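PDB 1I5P: pesticidal crystal protein Cry2Aa from Bacillus thuringiensis serovar kurstaki, which binds to midgut epithelial cells of dipteran and lepidopteran larvae and promotes their colloid-osmotic lysis. Local coordinates for residues Asn274-Gly279 and Val465-Arg470; Phe373-Leu378 and Gly413-Phe418; Ile557-Asn562 and Val603-Asn608; Asn562-Thr567 and Asn594-Asp599. All coordinates share one frame; numbering follows the deposited sequence.

The four contacts form two pairs in different domains. Interactions 1 and 2 belong to the middle domain, with centres 9 Å apart, and interaction 2 is nested within the chain segment that interaction 1 closes. They meet where S466 OG lies 2.8 Å from S376 OG, a probable hydrogen bond, and where L378 packs beside A277 and G279. Interactions 3 and 4 belong to the C-terminal domain, with centres 8 Å apart; they share N562, and V559 O and Y566 N join them through a probable backbone hydrogen bond. The pairs do not touch: the nearest atoms of interactions 1 and 3 are about 17 Å apart.

Interaction 1: residues Asn274-Gly279 and Val465-Arg470; sequences NLYASG and VSVHNR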
loop_
_atom_site.group_PDB
_atom_site.type_symbol
_atom_site.label_atom_id
_atom_site.label_comp_id
_atom_site.label_asym_id
_atom_site.label_seq_id
_atom_site.Cartn_x
_atom_site.Cartn_y
_atom_site.Cartn_z
ATOM N N ASN A 274 -0.533 -2.771 -0.869
ATOM C CA ASN A 274 -1.500 -2.845 -1.953
ATOM C C ASN A 274 -2.875 -2.470 -1.437
ATOM O O ASN A 274 -3.102 -2.393 -0.233
ATOM C CB ASN A 274 -1.611 -4.271 -2.502
ATOM C CG ASN A 274 -0.351 -4.752 -3.183
ATOM O OD1 ASN A 274 0.283 -4.023 -3.943
ATOM N ND2 ASN A 274 0.008 -6.007 -2.926
ATOM N N LEU A 275 -3.786 -2.235 -2.374
ATOM C CA LEU A 275 -5.184 -1.959 -2.069
ATOM C C LEU A 275 -5.860 -2.967 -2.988
ATOM O O LEU A 275 -5.623 -2.950 -4.191
ATOM C CB LEU A 275 -5.587 -0.531 -2.469
ATOM C CG LEU A 275 -4.974 0.639 -1.691
ATOM C CD1 LEU A 275 -5.575 1.939 -2.193
ATOM C CD2 LEU A 275 -5.238 0.473 -0.199
ATOM N N TYR A 276 -6.666 -3.866 -2.430
ATOM C CA TYR A 276 -7.341 -4.870 -3.247
ATOM C C TYR A 276 -8.801 -4.535 -3.444
ATOM O O TYR A 276 -9.487 -4.125 -2.508
ATOM C CB TYR A 276 -7.251 -6.256 -2.612
ATOM C CG TYR A 276 -5.873 -6.630 -2.151
ATOM C CD1 TYR A 276 -5.453 -6.355 -0.851
ATOM C CD2 TYR A 276 -4.979 -7.255 -3.018
ATOM C CE1 TYR A 276 -4.170 -6.703 -0.425
ATOM C CE2 TYR A 276 -3.699 -7.600 -2.605
ATOM C CZ TYR A 276 -3.299 -7.327 -1.316
ATOM O OH TYR A 276 -2.029 -7.689 -0.927
ATOM N N ALA A 277 -9.270 -4.726 -4.669
ATOM C CA ALA A 277 -10.654 -4.450 -4.996
ATOM C C ALA A 277 -11.298 -5.663 -5.645
ATOM O O ALA A 277 -10.673 -6.348 -6.458
ATOM C CB ALA A 277 -10.736 -3.255 -5.934
ATOM N N SER A 278 -12.538 -5.939 -5.261
ATOM C CA SER A 278 -13.293 -7.040 -5.841
ATOM C C SER A 278 -14.663 -6.449 -6.150
ATOM O O SER A 278 -14.998 -5.367 -5.665
ATOM C CB SER A 278 -13.403 -8.233 -4.873
ATOM O OG SER A 278 -14.306 -7.987 -3.808
ATOM N N GLY A 279 -15.456 -7.150 -6.950
ATOM C CA GLY A 279 -16.751 -6.616 -7.322
ATOM C C GLY A 279 -17.899 -6.749 -6.340
ATOM O O GLY A 279 -17.922 -7.645 -5.487
ATOM N N VAL A 465 -9.942 -9.781 -9.118
ATOM C CA VAL A 465 -9.534 -8.846 -8.086
ATOM C C VAL A 465 -8.406 -7.990 -8.652
ATOM O O VAL A 465 -7.420 -8.519 -9.173
ATOM C CB VAL A 465 -9.005 -9.613 -6.846
ATOM C CG1 VAL A 465 -8.365 -8.648 -5.847
ATOM C CG2 VAL A 465 -10.143 -10.404 -6.203
ATOM N N SER A 466 -8.549 -6.671 -8.574
ATOM C CA SER A 466 -7.492 -5.794 -9.062
ATOM C C SER A 466 -6.612 -5.387 -7.874
ATOM O O SER A 466 -7.112 -5.084 -6.788
ATOM C CB SER A 466 -8.076 -4.562 -9.773
ATOM O OG SER A 466 -9.006 -3.865 -8.968
ATOM N N VAL A 467 -5.300 -5.427 -8.088
ATOM C CA VAL A 467 -4.321 -5.088 -7.062
ATOM C C VAL A 467 -3.703 -3.740 -7.403
ATOM O O VAL A 467 -2.978 -3.607 -8.393
ATOM C CB VAL A 467 -3.199 -6.146 -6.993
ATOM C CG1 VAL A 467 -2.340 -5.913 -5.761
ATOM C CG2 VAL A 467 -3.803 -7.549 -6.970
ATOM N N HIS A 468 -3.992 -2.747 -6.570
ATOM C CA HIS A 468 -3.506 -1.391 -6.788
ATOM C C HIS A 468 -2.313 -1.045 -5.904
ATOM O O HIS A 468 -2.315 -1.306 -4.695
ATOM C CB HIS A 468 -4.644 -0.401 -6.534
ATOM C CG HIS A 468 -5.895 -0.720 -7.291
ATOM N ND1 HIS A 468 -6.397 0.092 -8.284
ATOM C CD2 HIS A 468 -6.744 -1.774 -7.203
ATOM C CE1 HIS A 468 -7.500 -0.446 -8.776
ATOM N NE2 HIS A 468 -7.732 -1.579 -8.134
ATOM N N ASN A 469 -1.294 -0.453 -6.514
ATOM C CA ASN A 469 -0.102 -0.076 -5.775
ATOM C C ASN A 469 0.516 1.159 -6.415
ATOM O O ASN A 469 0.361 1.386 -7.620
ATOM C CB ASN A 469 0.892 -1.247 -5.770
ATOM C CG ASN A 469 1.962 -1.098 -4.710
ATOM O OD1 ASN A 469 2.904 -0.324 -4.874
ATOM N ND2 ASN A 469 1.820 -1.833 -3.612
ATOM N N ARG A 470 1.215 1.951 -5.608
ATOM C CA ARG A 470 1.861 3.160 -6.094
ATOM C C ARG A 470 3.080 2.868 -6.964
ATOM O O ARG A 470 3.478 3.706 -7.781
ATOM C CB ARG A 470 2.296 4.031 -4.922
ATOM C CG ARG A 470 1.165 4.749 -4.209
ATOM C CD ARG A 470 1.726 5.779 -3.247
ATOM N NE ARG A 470 0.774 6.857 -2.988
ATOM C CZ ARG A 470 -0.084 6.881 -1.975
ATOM N NH1 ARG A 470 -0.117 5.881 -1.106
ATOM N NH2 ARG A 470 -0.903 7.912 -1.828
#
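The small three-stranded antiparallel sheet of the middle domain is built in part by the pairing of L275, Y276 and A277 with H468, V467 and S466. The strand axes run 160° apart, and four backbone bonds join L275 to H468 and A277 to S466; H468 N to L275 O, at 2.9 Å, is nearly straight. On the face carrying L275, A277, S466 and H468, a hydroxyl and an imidazole are bonded beside aliphatic neighbours. H468 presents the edge of its imidazole to L275 O, with CD2 3.4 Å away, and its NE2 shares a 2.7 Å hydrogen bond with S466 OG, which also bonds to S376. A277 CB rests 3.5 Å from S466 OG. On the other face V467 CG1, set anti to the backbone N (chi1 -170°), fits between two side chains: it lies 3.5 Å from N274 CG and 3.8 Å from Y276 CE2. N274 OD1 accepts a 2.7 Å bond from N469 ND2. That donor stands well above the carbonyl plane of N274, and the two amide planes are turned 74° against each other; N469 ND2 also reaches G272 O. N274 ND2 makes a weak bond to Y276 OH. Y276 and S278 continue onto helix 238-259, so the sheet faces the helical bundle, as in the beta-prism middle domain of three-domain Cry toxins.

Interaction 2: residues Phe373-Leu378 and Gly413-Phe418; sequences FVRSWL and GNSNYF
Backbone bonding between S376 and N416 is confined to one antiparallel hydrogen-bonded pair. N416 N reaches S376 O at 2.6 Å, while S376 N uses an in-plane lone pair of N416 O. One side-chain hydrogen bond lies within this pair and another joins its neighbours. N416 ND2 donates to S376 OG at 3.1 Å, with the hydroxyl in its amide plane; the same hydroxyl bonds to S466. R375 NH1 donates to S415 OG at 2.7 Å, again close to the plane of the donor group, and also forms a salt bridge with D45.

Flat groups supply the stacking. The R375 chain bends at its third torsion (chi3 -67°) and lays the guanidinium flat on Y417, with centres 4.4 Å apart and planes inclined by 22°; CB of Y417 sits over the guanidinium centre. The edge of the Y417 ring faces the V374 carbonyl, CD1 being 3.2 Å from V374 O. S415 CB makes a CH-pi contact over the W377 indole, 3.7 Å from the centroid of its five-membered ring, and R375 CG lies over the same face, also toward the rim.

Two waters bridge the segments: one links V374 O to F418 N, the other joins L378 N, N414 O and N416 ND2.

Strand 397-400 lies along the other side of 373-377, where V374 and R375 both face Q399 in a classic beta bulge. Strand 462-469 backs N416 and L378, and W41 of helix 31-44 bonds to Y417 O.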
loop_
_atom_site.group_PDB
_atom_site.type_symbol
_atom_site.label_atom_id
_atom_site.label_comp_id
_atom_site.label_asym_id
_atom_site.label_seq_id
_atom_site.Cartn_x
_atom_site.Cartn_y
_atom_site.Cartn_z
ATOM N N PHE A 373 -2.475 -0.781 -16.549
ATOM C CA PHE A 373 -3.879 -0.748 -16.169
ATOM C C PHE A 373 -3.962 0.119 -14.914
ATOM O O PHE A 373 -3.045 0.095 -14.088
ATOM C CB PHE A 373 -4.372 -2.159 -15.840
ATOM C CG PHE A 373 -4.557 -3.038 -17.043
ATOM C CD1 PHE A 373 -3.775 -4.173 -17.216
ATOM C CD2 PHE A 373 -5.536 -2.747 -17.992
ATOM C CE1 PHE A 373 -3.966 -5.008 -18.313
ATOM C CE2 PHE A 373 -5.736 -3.573 -19.091
ATOM C CZ PHE A 373 -4.951 -4.706 -19.254
ATOM N N VAL A 374 -5.040 0.888 -14.771
ATOM C CA VAL A 374 -5.215 1.731 -13.588
ATOM C C VAL A 374 -6.635 1.664 -13.025
ATOM O O VAL A 374 -6.857 1.942 -11.840
ATOM C CB VAL A 374 -4.857 3.223 -13.883
ATOM C CG1 VAL A 374 -3.360 3.358 -14.121
ATOM C CG2 VAL A 374 -5.630 3.739 -15.097
ATOM N N ARG A 375 -7.589 1.265 -13.860
ATOM C CA ARG A 375 -8.979 1.210 -13.428
ATOM C C ARG A 375 -9.649 -0.110 -13.807
ATOM O O ARG A 375 -9.417 -0.640 -14.897
ATOM C CB ARG A 375 -9.730 2.390 -14.055
ATOM C CG ARG A 375 -11.143 2.615 -13.555
ATOM C CD ARG A 375 -11.763 3.812 -14.268
ATOM N NE ARG A 375 -11.134 5.092 -13.926
ATOM C CZ ARG A 375 -11.542 5.890 -12.943
ATOM N NH1 ARG A 375 -12.579 5.539 -12.192
ATOM N NH2 ARG A 375 -10.937 7.057 -12.728
ATOM N N SER A 376 -10.475 -0.642 -12.905
ATOM C CA SER A 376 -11.179 -1.899 -13.166
ATOM C C SER A 376 -12.664 -1.840 -12.790
ATOM O O SER A 376 -13.069 -1.037 -11.951
ATOM C CB SER A 376 -10.525 -3.038 -12.388
ATOM O OG SER A 376 -10.684 -2.844 -10.990
ATOM N N TRP A 377 -13.458 -2.690 -13.436
ATOM C CA TRP A 377 -14.895 -2.829 -13.177
ATOM C C TRP A 377 -15.062 -4.314 -12.866
ATOM O O TRP A 377 -14.809 -5.162 -13.718
ATOM C CB TRP A 377 -15.717 -2.461 -14.414
ATOM C CG TRP A 377 -15.702 -0.999 -14.732
ATOM C CD1 TRP A 377 -16.636 -0.072 -14.375
ATOM C CD2 TRP A 377 -14.694 -0.293 -15.463
ATOM N NE1 TRP A 377 -16.276 1.169 -14.840
ATOM C CE2 TRP A 377 -15.087 1.062 -15.509
ATOM C CE3 TRP A 377 -13.495 -0.675 -16.080
ATOM C CZ2 TRP A 377 -14.321 2.041 -16.153
ATOM C CZ3 TRP A 377 -12.734 0.297 -16.721
ATOM C CH2 TRP A 377 -13.151 1.640 -16.750
ATOM N N LEU A 378 -15.489 -4.629 -11.648
ATOM C CA LEU A 378 -15.619 -6.018 -11.235
ATOM C C LEU A 378 -16.996 -6.421 -10.721
ATOM O O LEU A 378 -17.209 -7.575 -10.335
ATOM C CB LEU A 378 -14.585 -6.298 -10.147
ATOM C CG LEU A 378 -13.161 -5.830 -10.464
ATOM C CD1 LEU A 378 -12.330 -5.785 -9.186
ATOM C CD2 LEU A 378 -12.539 -6.770 -11.490
ATOM N N GLY A 413 -21.258 -0.215 -13.183
ATOM C CA GLY A 413 -21.157 -0.400 -11.747
ATOM C C GLY A 413 -19.971 0.382 -11.220
ATOM O O GLY A 413 -19.431 1.227 -11.933
ATOM N N ASN A 414 -19.553 0.116 -9.988
ATOM C CA ASN A 414 -18.410 0.836 -9.425
ATOM C C ASN A 414 -17.115 0.475 -10.132
ATOM O O ASN A 414 -16.868 -0.693 -10.431
ATOM C CB ASN A 414 -18.218 0.506 -7.942
ATOM C CG ASN A 414 -19.366 0.961 -7.072
ATOM O OD1 ASN A 414 -19.918 2.036 -7.261
ATOM N ND2 ASN A 414 -19.712 0.139 -6.088
ATOM N N SER A 415 -16.288 1.478 -10.397
ATOM C CA SER A 415 -14.993 1.228 -11.010
ATOM C C SER A 415 -14.004 1.393 -9.863
ATOM O O SER A 415 -14.231 2.184 -8.944
ATOM C CB SER A 415 -14.683 2.237 -12.122
ATOM O OG SER A 415 -14.192 3.453 -11.595
ATOM N N ASN A 416 -12.917 0.633 -9.910
ATOM C CA ASN A 416 -11.908 0.688 -8.866
ATOM C C ASN A 416 -10.684 1.428 -9.368
ATOM O O ASN A 416 -10.091 1.067 -10.379
ATOM C CB ASN A 416 -11.562 -0.734 -8.433
ATOM C CG ASN A 416 -12.804 -1.553 -8.146
ATOM O OD1 ASN A 416 -13.505 -1.305 -7.159
ATOM N ND2 ASN A 416 -13.100 -2.521 -9.014
ATOM N N TYR A 417 -10.312 2.472 -8.639
ATOM C CA TYR A 417 -9.178 3.300 -9.020
ATOM C C TYR A 417 -8.810 4.225 -7.866
ATOM O O TYR A 417 -9.682 4.654 -7.112
ATOM C CB TYR A 417 -9.565 4.142 -10.241
ATOM C CG TYR A 417 -8.623 5.284 -10.536
ATOM C CD1 TYR A 417 -7.428 5.063 -11.214
ATOM C CD2 TYR A 417 -8.907 6.585 -10.101
ATOM C CE1 TYR A 417 -6.533 6.096 -11.453
ATOM C CE2 TYR A 417 -8.014 7.630 -10.333
ATOM C CZ TYR A 417 -6.829 7.376 -11.007
ATOM O OH TYR A 417 -5.921 8.390 -11.204
ATOM N N PHE A 418 -7.522 4.516 -7.723
ATOM C CA PHE A 418 -7.045 5.424 -6.682
ATOM C C PHE A 418 -5.932 6.275 -7.289
ATOM O O PHE A 418 -5.059 5.747 -7.976
ATOM C CB PHE A 418 -6.506 4.645 -5.474
ATOM C CG PHE A 418 -7.475 3.637 -4.916
ATOM C CD1 PHE A 418 -7.498 2.332 -5.401
ATOM C CD2 PHE A 418 -8.374 3.997 -3.915
ATOM C CE1 PHE A 418 -8.403 1.390 -4.895
ATOM C CE2 PHE A 418 -9.284 3.072 -3.401
ATOM C CZ PHE A 418 -9.299 1.763 -3.893
HETATM O O HOH W 1 -5.629 2.562 -9.462
HETATM O O HOH W 2 -15.957 -3.084 -9.366
#

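Interaction 3: residues Ile557-Asn562 and Val603-Asn608; sequences IRVTIN and VTLDIN
Strands 557-561 and 603-608 run antiparallel, their axes 4.7 Å apart and 166° from one another. R558 with N608 and T560 with D606 are hydrogen-bonded pairs, with four N-H...O bonds of 2.8 to 3.0 Å, and V559 with I607 is the non-hydrogen-bonded pair between them. On the solvent-facing side, R558 and N608 lie side by side and point the same way, although guanidinium and amide are almost perpendicular. Water joins them: it accepts from R558 NH1 in the guanidinium plane and donates to N608 OD1 at 2.7 Å. Another water joins T560 O, T604 OG1 and D606 OD2. The polar ends of this row also have partners on or next to the adjoining strand 530-537, D606 in a salt bridge with R533 and N608 ND2 bonded to N529. The inward face is aliphatic. L605 CD1 presses on V559 CG1 at 3.4 Å, tighter than usual van der Waals contact. I561 CG1, swung anti to the backbone N (chi1 -178°), meets V603 CG1 at 3.8 Å, and the methyl groups I557 CG2 and I607 CG2 approach to 4.3 Å. Beyond them lie L545 and L547 of strand 541-550, with L619 and I622 of strand 617-626. Such two-faced strands packed on a second sheet suit the beta sandwich of this lectin-like jelly-roll domain.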
loop_
_atom_site.group_PDB
_atom_site.type_symbol
_atom_site.label_atom_id
_atom_site.label_comp_id
_atom_site.label_asym_id
_atom_site.label_seq_id
_atom_site.Cartn_x
_atom_site.Cartn_y
_atom_site.Cartn_z
ATOM N N ILE A 557 22.983 -12.711 7.666
ATOM C CA ILE A 557 22.707 -12.087 6.384
ATOM C C ILE A 557 23.978 -11.910 5.560
ATOM O O ILE A 557 24.977 -11.383 6.045
ATOM C CB ILE A 557 22.053 -10.699 6.566
ATOM C CG1 ILE A 557 20.804 -10.811 7.440
ATOM C CG2 ILE A 557 21.665 -10.127 5.210
ATOM C CD1 ILE A 557 20.169 -9.477 7.765
ATOM N N ARG A 558 23.930 -12.367 4.314
ATOM C CA ARG A 558 25.058 -12.237 3.400
ATOM C C ARG A 558 24.587 -11.484 2.163
ATOM O O ARG A 558 23.792 -11.993 1.369
ATOM C CB ARG A 558 25.603 -13.613 3.006
ATOM C CG ARG A 558 26.400 -14.303 4.114
ATOM C CD ARG A 558 26.901 -15.671 3.671
ATOM N NE ARG A 558 27.839 -16.254 4.631
ATOM C CZ ARG A 558 27.504 -16.726 5.828
ATOM N NH1 ARG A 558 26.241 -16.696 6.232
ATOM N NH2 ARG A 558 28.439 -17.231 6.622
ATOM N N VAL A 559 25.075 -10.260 2.017
ATOM C CA VAL A 559 24.700 -9.422 0.892
ATOM C C VAL A 559 25.839 -9.335 -0.112
ATOM O O VAL A 559 26.975 -9.028 0.244
ATOM C CB VAL A 559 24.334 -7.997 1.363
ATOM C CG1 VAL A 559 23.941 -7.140 0.172
ATOM C CG2 VAL A 559 23.201 -8.063 2.372
ATOM N N THR A 560 25.525 -9.613 -1.369
ATOM C CA THR A 560 26.518 -9.553 -2.421
ATOM C C THR A 560 26.081 -8.531 -3.456
ATOM O O THR A 560 25.007 -8.646 -4.057
ATOM C CB THR A 560 26.704 -10.924 -3.095
ATOM O OG1 THR A 560 27.021 -11.900 -2.095
ATOM C CG2 THR A 560 27.840 -10.873 -4.107
ATOM N N ILE A 561 26.924 -7.522 -3.646
ATOM C CA ILE A 561 26.663 -6.455 -4.595
ATOM C C ILE A 561 27.989 -5.757 -4.907
ATOM O O ILE A 561 28.816 -5.570 -4.017
ATOM C CB ILE A 561 25.648 -5.445 -4.003
ATOM C CG1 ILE A 561 25.327 -4.355 -5.025
ATOM C CG2 ILE A 561 26.187 -4.858 -2.701
ATOM C CD1 ILE A 561 24.150 -3.486 -4.620
ATOM N N ASN A 562 28.198 -5.395 -6.171
ATOM C CA ASN A 562 29.432 -4.729 -6.582
ATOM C C ASN A 562 30.636 -5.636 -6.344
ATOM O O ASN A 562 31.746 -5.158 -6.110
ATOM C CB ASN A 562 29.634 -3.438 -5.783
ATOM C CG ASN A 562 28.517 -2.426 -5.994
ATOM O OD1 ASN A 562 28.192 -1.651 -5.089
ATOM N ND2 ASN A 562 27.940 -2.413 -7.189
ATOM N N VAL A 603 22.296 -3.213 -11.711
ATOM C CA VAL A 603 23.001 -3.766 -10.566
ATOM C C VAL A 603 22.195 -4.852 -9.867
ATOM O O VAL A 603 21.004 -4.688 -9.621
ATOM C CB VAL A 603 23.308 -2.658 -9.550
ATOM C CG1 VAL A 603 24.152 -3.203 -8.421
ATOM C CG2 VAL A 603 23.996 -1.501 -10.253
ATOM N N THR A 604 22.847 -5.968 -9.550
ATOM C CA THR A 604 22.163 -7.054 -8.862
ATOM C C THR A 604 22.488 -6.998 -7.374
ATOM O O THR A 604 23.623 -6.732 -6.980
ATOM C CB THR A 604 22.582 -8.444 -9.398
ATOM O OG1 THR A 604 23.976 -8.653 -9.147
ATOM C CG2 THR A 604 22.311 -8.550 -10.888
ATOM N N LEU A 605 21.472 -7.234 -6.554
ATOM C CA LEU A 605 21.624 -7.234 -5.109
ATOM C C LEU A 605 21.177 -8.594 -4.613
ATOM O O LEU A 605 19.990 -8.920 -4.684
ATOM C CB LEU A 605 20.747 -6.150 -4.473
ATOM C CG LEU A 605 20.523 -6.250 -2.957
ATOM C CD1 LEU A 605 21.843 -6.064 -2.221
ATOM C CD2 LEU A 605 19.512 -5.199 -2.514
ATOM N N ASP A 606 22.118 -9.397 -4.131
ATOM C CA ASP A 606 21.776 -10.721 -3.627
ATOM C C ASP A 606 21.743 -10.725 -2.111
ATOM O O ASP A 606 22.710 -10.352 -1.452
ATOM C CB ASP A 606 22.772 -11.770 -4.131
ATOM C CG ASP A 606 22.706 -11.963 -5.630
ATOM O OD1 ASP A 606 21.585 -11.962 -6.180
ATOM O OD2 ASP A 606 23.776 -12.127 -6.258
ATOM N N ILE A 607 20.602 -11.129 -1.569
ATOM C CA ILE A 607 20.423 -11.196 -0.129
ATOM C C ILE A 607 20.249 -12.655 0.282
ATOM O O ILE A 607 19.214 -13.269 0.015
ATOM C CB ILE A 607 19.190 -10.374 0.312
ATOM C CG1 ILE A 607 19.352 -8.915 -0.142
ATOM C CG2 ILE A 607 19.034 -10.438 1.817
ATOM C CD1 ILE A 607 18.203 -7.990 0.256
ATOM N N ASN A 608 21.278 -13.209 0.916
ATOM C CA ASN A 608 21.249 -14.594 1.364
ATOM C C ASN A 608 21.063 -14.666 2.870
ATOM O O ASN A 608 21.760 -13.996 3.630
ATOM C CB ASN A 608 22.533 -15.314 0.949
ATOM C CG ASN A 608 22.643 -16.705 1.548
ATOM O OD1 ASN A 608 23.083 -16.873 2.686
ATOM N ND2 ASN A 608 22.230 -17.709 0.788
HETATM O O HOH W 3 23.670 -15.925 5.156
HETATM O O HOH W 4 24.907 -9.372 -6.696
HETATM O O HOH W 5 26.179 -6.266 -8.090
#

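Interaction 4: residues Asn562-Thr567 and Asn594-Asp599; sequences NGRVYT and NIVASD
N562 OD1 receives the backbone N-H of V596 in a nearly straight 2.9 Å bond, the donor tilted 22° from the carbonyl plane. The other end of the same amide returns a bond: N562 ND2 reaches V596 O at 3.2 Å, in the plane of both groups. One asparagine side chain thus occupies both the N-H and the C=O of V596. V596 O also takes a weak bond from S598 N across the inverse gamma turn centred on A597. N562 and G563 have the left-handed backbone angles of a type I' turn, and this hairpin between strands 555-561 and 564-571 brings N562 to strand 585-597 of the facing sheet in the jelly-roll sandwich. The paired segments are therefore not sheet neighbours; the axes of 564-567 and 594-597 come no closer than 9.8 Å. R564 spans the gap with its chain extended from CG to NE. Its NH1 donates to Y566 OH at 3.0 Å, close to the guanidinium plane, which helps to fix the group's rotation, while N562 OD1 lies over one face of the guanidinium, toward the rim. NH2 comes within 3.1 Å of V596 CG2. Y566 OH lies 2.5 Å from N594 O; R564 NH1 is also near that oxygen but poorly angled for a bond. Y566 CE1 is 4.4 Å from I595 CG2, a loose apolar contact beside I561.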
loop_
_atom_site.group_PDB
_atom_site.type_symbol
_atom_site.label_atom_id
_atom_site.label_comp_id
_atom_site.label_asym_id
_atom_site.label_seq_id
_atom_site.Cartn_x
_atom_site.Cartn_y
_atom_site.Cartn_z
ATOM N N ASN A 562 28.198 -5.395 -6.171
ATOM C CA ASN A 562 29.432 -4.729 -6.582
ATOM C C ASN A 562 30.636 -5.636 -6.344
ATOM O O ASN A 562 31.746 -5.158 -6.110
ATOM C CB ASN A 562 29.634 -3.438 -5.783
ATOM C CG ASN A 562 28.517 -2.426 -5.994
ATOM O OD1 ASN A 562 28.192 -1.651 -5.089
ATOM N ND2 ASN A 562 27.940 -2.413 -7.189
ATOM N N GLY A 563 30.419 -6.944 -6.396
ATOM C CA GLY A 563 31.513 -7.869 -6.165
ATOM C C GLY A 563 31.930 -7.877 -4.705
ATOM O O GLY A 563 32.912 -8.520 -4.336
ATOM N N ARG A 564 31.184 -7.159 -3.870
ATOM C CA ARG A 564 31.482 -7.098 -2.443
ATOM C C ARG A 564 30.516 -8.003 -1.682
ATOM O O ARG A 564 29.330 -8.082 -2.012
ATOM C CB ARG A 564 31.336 -5.664 -1.924
ATOM C CG ARG A 564 31.977 -4.586 -2.792
ATOM C CD ARG A 564 31.779 -3.212 -2.152
ATOM N NE ARG A 564 31.947 -2.111 -3.098
ATOM C CZ ARG A 564 31.647 -0.842 -2.830
ATOM N NH1 ARG A 564 31.163 -0.503 -1.641
ATOM N NH2 ARG A 564 31.821 0.093 -3.754
ATOM N N VAL A 565 31.023 -8.684 -0.659
ATOM C CA VAL A 565 30.187 -9.563 0.145
ATOM C C VAL A 565 30.145 -9.067 1.582
ATOM O O VAL A 565 31.158 -9.084 2.279
ATOM C CB VAL A 565 30.724 -11.007 0.152
ATOM C CG1 VAL A 565 29.746 -11.921 0.877
ATOM C CG2 VAL A 565 30.949 -11.485 -1.271
ATOM N N TYR A 566 28.977 -8.614 2.023
ATOM C CA TYR A 566 28.831 -8.133 3.390
ATOM C C TYR A 566 28.132 -9.198 4.219
ATOM O O TYR A 566 27.095 -9.729 3.819
ATOM C CB TYR A 566 28.014 -6.841 3.432
ATOM C CG TYR A 566 28.568 -5.719 2.586
ATOM C CD1 TYR A 566 28.293 -5.648 1.221
ATOM C CD2 TYR A 566 29.357 -4.721 3.151
ATOM C CE1 TYR A 566 28.786 -4.606 0.439
ATOM C CE2 TYR A 566 29.859 -3.674 2.378
ATOM C CZ TYR A 566 29.568 -3.624 1.027
ATOM O OH TYR A 566 30.065 -2.592 0.269
ATOM N N THR A 567 28.701 -9.503 5.379
ATOM C CA THR A 567 28.126 -10.509 6.257
ATOM C C THR A 567 27.755 -9.924 7.613
ATOM O O THR A 567 28.591 -9.345 8.302
ATOM C CB THR A 567 29.108 -11.677 6.472
ATOM O OG1 THR A 567 29.497 -12.211 5.203
ATOM C CG2 THR A 567 28.460 -12.776 7.298
ATOM N N ASN A 594 28.205 0.503 2.705
ATOM C CA ASN A 594 28.181 1.397 1.565
ATOM C C ASN A 594 28.189 0.635 0.243
ATOM O O ASN A 594 28.956 -0.307 0.063
ATOM C CB ASN A 594 29.379 2.342 1.637
ATOM C CG ASN A 594 29.476 3.246 0.429
ATOM O OD1 ASN A 594 30.045 2.871 -0.598
ATOM N ND2 ASN A 594 28.910 4.441 0.540
ATOM N N ILE A 595 27.320 1.044 -0.675
ATOM C CA ILE A 595 27.239 0.404 -1.971
ATOM C C ILE A 595 27.156 1.455 -3.067
ATOM O O ILE A 595 26.790 2.604 -2.812
ATOM C CB ILE A 595 26.009 -0.550 -2.063
ATOM C CG1 ILE A 595 24.703 0.245 -2.112
ATOM C CG2 ILE A 595 26.009 -1.505 -0.884
ATOM C CD1 ILE A 595 24.255 0.607 -3.521
ATOM N N VAL A 596 27.499 1.057 -4.289
ATOM C CA VAL A 596 27.463 1.967 -5.424
ATOM C C VAL A 596 26.396 1.549 -6.425
ATOM O O VAL A 596 26.431 0.437 -6.946
ATOM C CB VAL A 596 28.811 1.999 -6.171
ATOM C CG1 VAL A 596 28.833 3.186 -7.139
ATOM C CG2 VAL A 596 29.964 2.089 -5.180
ATOM N N ALA A 597 25.444 2.441 -6.685
ATOM C CA ALA A 597 24.385 2.168 -7.654
ATOM C C ALA A 597 24.917 2.578 -9.027
ATOM O O ALA A 597 24.498 3.592 -9.589
ATOM C CB ALA A 597 23.131 2.969 -7.311
ATOM N N SER A 598 25.853 1.782 -9.544
ATOM C CA SER A 598 26.487 2.019 -10.841
ATOM C C SER A 598 25.552 2.692 -11.845
ATOM O O SER A 598 24.446 2.214 -12.091
ATOM C CB SER A 598 26.992 0.692 -11.410
ATOM O OG SER A 598 27.774 0.004 -10.446
ATOM N N ASP A 599 26.007 3.800 -12.430
ATOM C CA ASP A 599 25.204 4.560 -13.389
ATOM C C ASP A 599 24.890 3.787 -14.674
ATOM O O ASP A 599 25.726 3.041 -15.181
ATOM C CB ASP A 599 25.916 5.862 -13.745
ATOM C CG ASP A 599 24.951 6.986 -14.067
ATOM O OD1 ASP A 599 23.757 6.707 -14.307
ATOM O OD2 ASP A 599 25.392 8.154 -14.081
#